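Local coordinates for protein copper chaperone PCu(A)C (Methylosinus trichosporium OB3b, PDB 6P1F) that probably acts as a copper chaperone, its PCu(A)C domain binding copper through a histidine brace, at residues P38-G43 with V104-G109. Residues are numbered along the deposited sequence; the frame is centred on the assembly and turned at random.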
ATOM      1  N   PRO A  38     -12.296 -11.283  10.016  1.00 18.88           N
ATOM      2  CA  PRO A  38     -11.822 -10.101   9.319  1.00 16.52           C
ATOM      3  C   PRO A  38     -10.528  -9.583   9.934  1.00 18.53           C
ATOM      4  O   PRO A  38     -10.129  -9.980  11.031  1.00 20.44           O
ATOM      5  CB  PRO A  38     -12.968  -9.072   9.521  1.00 19.53           C
ATOM      6  CG  PRO A  38     -13.645  -9.535  10.776  1.00 26.15           C
ATOM      7  CD  PRO A  38     -13.541 -11.043  10.773  1.00 23.75           C
ATOM      8  N   ASP A  39      -9.841  -8.736   9.187  1.00 16.78           N
ATOM      9  CA  ASP A  39      -8.687  -8.040   9.719  1.00 15.59           C
ATOM     10  C   ASP A  39      -8.829  -6.572   9.288  1.00 15.33           C
ATOM     11  O   ASP A  39      -9.775  -6.211   8.599  1.00 17.99           O
ATOM     12  CB  ASP A  39      -7.354  -8.641   9.198  1.00 16.81           C
ATOM     13  CG  ASP A  39      -6.188  -8.431  10.160  1.00 19.03           C
ATOM     14  OD1 ASP A  39      -6.155  -7.435  10.895  1.00 18.55           O
ATOM     15  OD2 ASP A  39      -5.258  -9.273  10.150  1.00 18.93           O
ATOM     16  N   ARG A  40      -7.896  -5.738   9.710  1.00 16.41           N
ATOM     17  CA  ARG A  40      -7.921  -4.319   9.317  1.00 13.52           C
ATOM     18  C   ARG A  40      -6.507  -3.840   9.180  1.00 13.82           C
ATOM     19  O   ARG A  40      -5.723  -4.010  10.091  1.00 15.35           O
ATOM     20  CB  ARG A  40      -8.656  -3.464  10.370  1.00 19.99           C
ATOM     21  CG  ARG A  40      -8.999  -2.046   9.871  1.00 30.05           C
ATOM     22  CD  ARG A  40      -9.737  -1.239  10.957  1.00 36.99           C
ATOM     23  NE  ARG A  40     -10.406  -2.168  11.854  1.00 52.86           N
ATOM     24  CZ  ARG A  40     -11.705  -2.420  11.834  1.00 48.54           C
ATOM     25  NH1 ARG A  40     -12.503  -1.757  10.998  1.00 46.27           N
ATOM     26  NH2 ARG A  40     -12.205  -3.310  12.677  1.00 41.54           N
ATOM     27  N   LEU A  41      -6.195  -3.245   8.026  1.00 16.18           N
ATOM     28  CA  LEU A  41      -4.920  -2.567   7.845  1.00 16.65           C
ATOM     29  C   LEU A  41      -5.055  -1.197   8.455  1.00 16.46           C
ATOM     30  O   LEU A  41      -5.764  -0.355   7.899  1.00 18.64           O
ATOM     31  CB  LEU A  41      -4.574  -2.476   6.360  1.00 16.78           C
ATOM     32  CG  LEU A  41      -3.298  -1.676   6.063  1.00 18.64           C
ATOM     33  CD1 LEU A  41      -2.104  -2.141   6.813  1.00 17.92           C
ATOM     34  CD2 LEU A  41      -3.022  -1.722   4.567  1.00 20.45           C
ATOM     35  N   ILE A  42      -4.464  -0.995   9.624  1.00 16.76           N
ATOM     36  CA  ILE A  42      -4.714   0.238  10.383  1.00 18.89           C
ATOM     37  C   ILE A  42      -3.578   1.265  10.395  1.00 26.09           C
ATOM     38  O   ILE A  42      -3.745   2.371  10.893  1.00 24.12           O
ATOM     39  CB  ILE A  42      -5.058  -0.075  11.844  1.00 20.09           C
ATOM     40  CG1 ILE A  42      -3.900  -0.771  12.552  1.00 23.17           C
ATOM     41  CG2 ILE A  42      -6.305  -0.927  11.930  1.00 22.87           C
ATOM     42  CD1 ILE A  42      -4.131  -0.914  14.039  1.00 25.25           C
ATOM     43  N   GLY A  43      -2.423   0.920   9.859  1.00 21.35           N
ATOM     44  CA  GLY A  43      -1.325   1.864   9.870  1.00 25.72           C
ATOM     45  C   GLY A  43      -0.300   1.534   8.824  1.00 23.51           C
ATOM     46  O   GLY A  43      -0.135   0.361   8.449  1.00 20.55           O
ATOM     47  N   VAL A 104       0.630  -2.251   9.519  1.00 14.87           N
ATOM     48  CA  VAL A 104       0.125  -2.729  10.804  1.00 15.13           C
ATOM     49  C   VAL A 104      -1.271  -3.287  10.623  1.00 15.04           C
ATOM     50  O   VAL A 104      -2.172  -2.549  10.216  1.00 17.49           O
ATOM     51  CB  VAL A 104       0.072  -1.607  11.833  1.00 18.23           C
ATOM     52  CG1 VAL A 104      -0.407  -2.151  13.203  1.00 18.82           C
ATOM     53  CG2 VAL A 104       1.450  -0.947  11.947  1.00 21.79           C
ATOM     54  N   PHE A 105      -1.438  -4.580  10.876  1.00 16.48           N
ATOM     55  CA  PHE A 105      -2.752  -5.212  10.828  1.00 15.54           C
ATOM     56  C   PHE A 105      -3.248  -5.457  12.234  1.00 15.49           C
ATOM     57  O   PHE A 105      -2.499  -5.895  13.106  1.00 18.61           O
ATOM     58  CB  PHE A 105      -2.722  -6.520  10.020  1.00 13.52           C
ATOM     59  CG  PHE A 105      -2.383  -6.310   8.589  1.00 13.34           C
ATOM     60  CD1 PHE A 105      -3.393  -6.147   7.657  1.00 18.09           C
ATOM     61  CD2 PHE A 105      -1.056  -6.247   8.166  1.00 15.79           C
ATOM     62  CE1 PHE A 105      -3.104  -5.942   6.318  1.00 18.84           C
ATOM     63  CE2 PHE A 105      -0.757  -6.017   6.828  1.00 17.39           C
ATOM     64  CZ  PHE A 105      -1.775  -5.882   5.916  1.00 17.06           C
ATOM     65  N   GLU A 106      -4.501  -5.093  12.473  1.00 17.71           N
ATOM     66  CA  GLU A 106      -5.120  -5.231  13.773  1.00 20.35           C
ATOM     67  C   GLU A 106      -4.988  -6.642  14.351  1.00 20.04           C
ATOM     68  O   GLU A 106      -4.635  -6.800  15.521  1.00 23.49           O
ATOM     69  CB  GLU A 106      -6.595  -4.848  13.647  1.00 20.88           C
ATOM     70  CG  GLU A 106      -7.344  -4.864  14.947  1.00 31.93           C
ATOM     71  CD  GLU A 106      -8.749  -4.343  14.742  1.00 54.06           C
ATOM     72  OE1 GLU A 106      -9.620  -5.127  14.296  1.00 55.05           O
ATOM     73  OE2 GLU A 106      -8.966  -3.138  14.979  1.00 66.80           O
ATOM     74  N   LYS A 107      -5.232  -7.661  13.539  1.00 17.16           N
ATOM     75  CA  LYS A 107      -5.167  -9.037  14.029  1.00 18.43           C
ATOM     76  C   LYS A 107      -3.815  -9.645  13.719  1.00 19.46           C
ATOM     77  O   LYS A 107      -3.113 -10.130  14.632  1.00 21.68           O
ATOM     78  CB  LYS A 107      -6.285  -9.883  13.424  1.00 27.06           C
ATOM     79  CG  LYS A 107      -7.676  -9.338  13.696  1.00 33.43           C
ATOM     80  CD  LYS A 107      -7.922  -9.130  15.190  1.00 36.11           C
ATOM     81  CE  LYS A 107      -9.355  -8.660  15.458  1.00 52.75           C
ATOM     82  NZ  LYS A 107      -9.627  -8.575  16.921  1.00 61.29           N
ATOM     83  N   ALA A 108      -3.404  -9.559  12.459  1.00 19.48           N
ATOM     84  CA  ALA A 108      -2.202 -10.283  12.041  1.00 18.68           C
ATOM     85  C   ALA A 108      -0.914  -9.686  12.588  1.00 21.76           C
ATOM     86  O   ALA A 108       0.077 -10.416  12.739  1.00 22.81           O
ATOM     87  CB  ALA A 108      -2.129 -10.355  10.545  1.00 18.37           C
ATOM     88  N   GLY A 109      -0.889  -8.387  12.865  1.00 17.27           N
ATOM     89  CA  GLY A 109       0.297  -7.736  13.391  1.00 18.38           C
ATOM     90  C   GLY A 109       1.103  -7.017  12.333  1.00 19.87           C
ATOM     91  O   GLY A 109       0.550  -6.625  11.320  1.00 18.24           O
TER
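The carboxylate of Asp39 grips the turn at 106-108 through two backbone amides. Lys107 N reaches Asp39 OD1 at 2.8 Å, nearly straight (168°) but lifted out of the carboxylate plane, while Ala108 N gives a more bent bond to Asp39 OD2 at 3.0 Å; both arrive on the syn sides. On its anti side OD1 also accepts Arg40 N, so three bonds fix the buried carboxylate's rotation. CG lies anti to the backbone N (chi1 -153°), which brings the carboxylate to the turn amides. Replacing Asp39 by alanine would probably leave the amides of Lys107 and Ala108 without acceptors and the turn freer to move. Glu106 N donates to Arg40 O at 2.9 Å, and the two side chains run abreast to a long salt bridge, Arg40 NH2 to Glu106 OE1 at 3.6 Å, the guanidinium and carboxylate planes 60° apart. Leu41 CD1 sits over one face of the Phe105 ring, 4.0 Å from its centroid, a CH-pi contact; Ile8, Ile10 and Leu69 also touch the Phe105 side chain. Val104 O takes Ile42 N at 2.8 Å and, weakly, Gly43 N. Two residues are thus set against one, a classic beta bulge where antiparallel strands 39-45 and 98-105 pair beside the hairpin turn into strand 109-118 of this PCu(A)C domain.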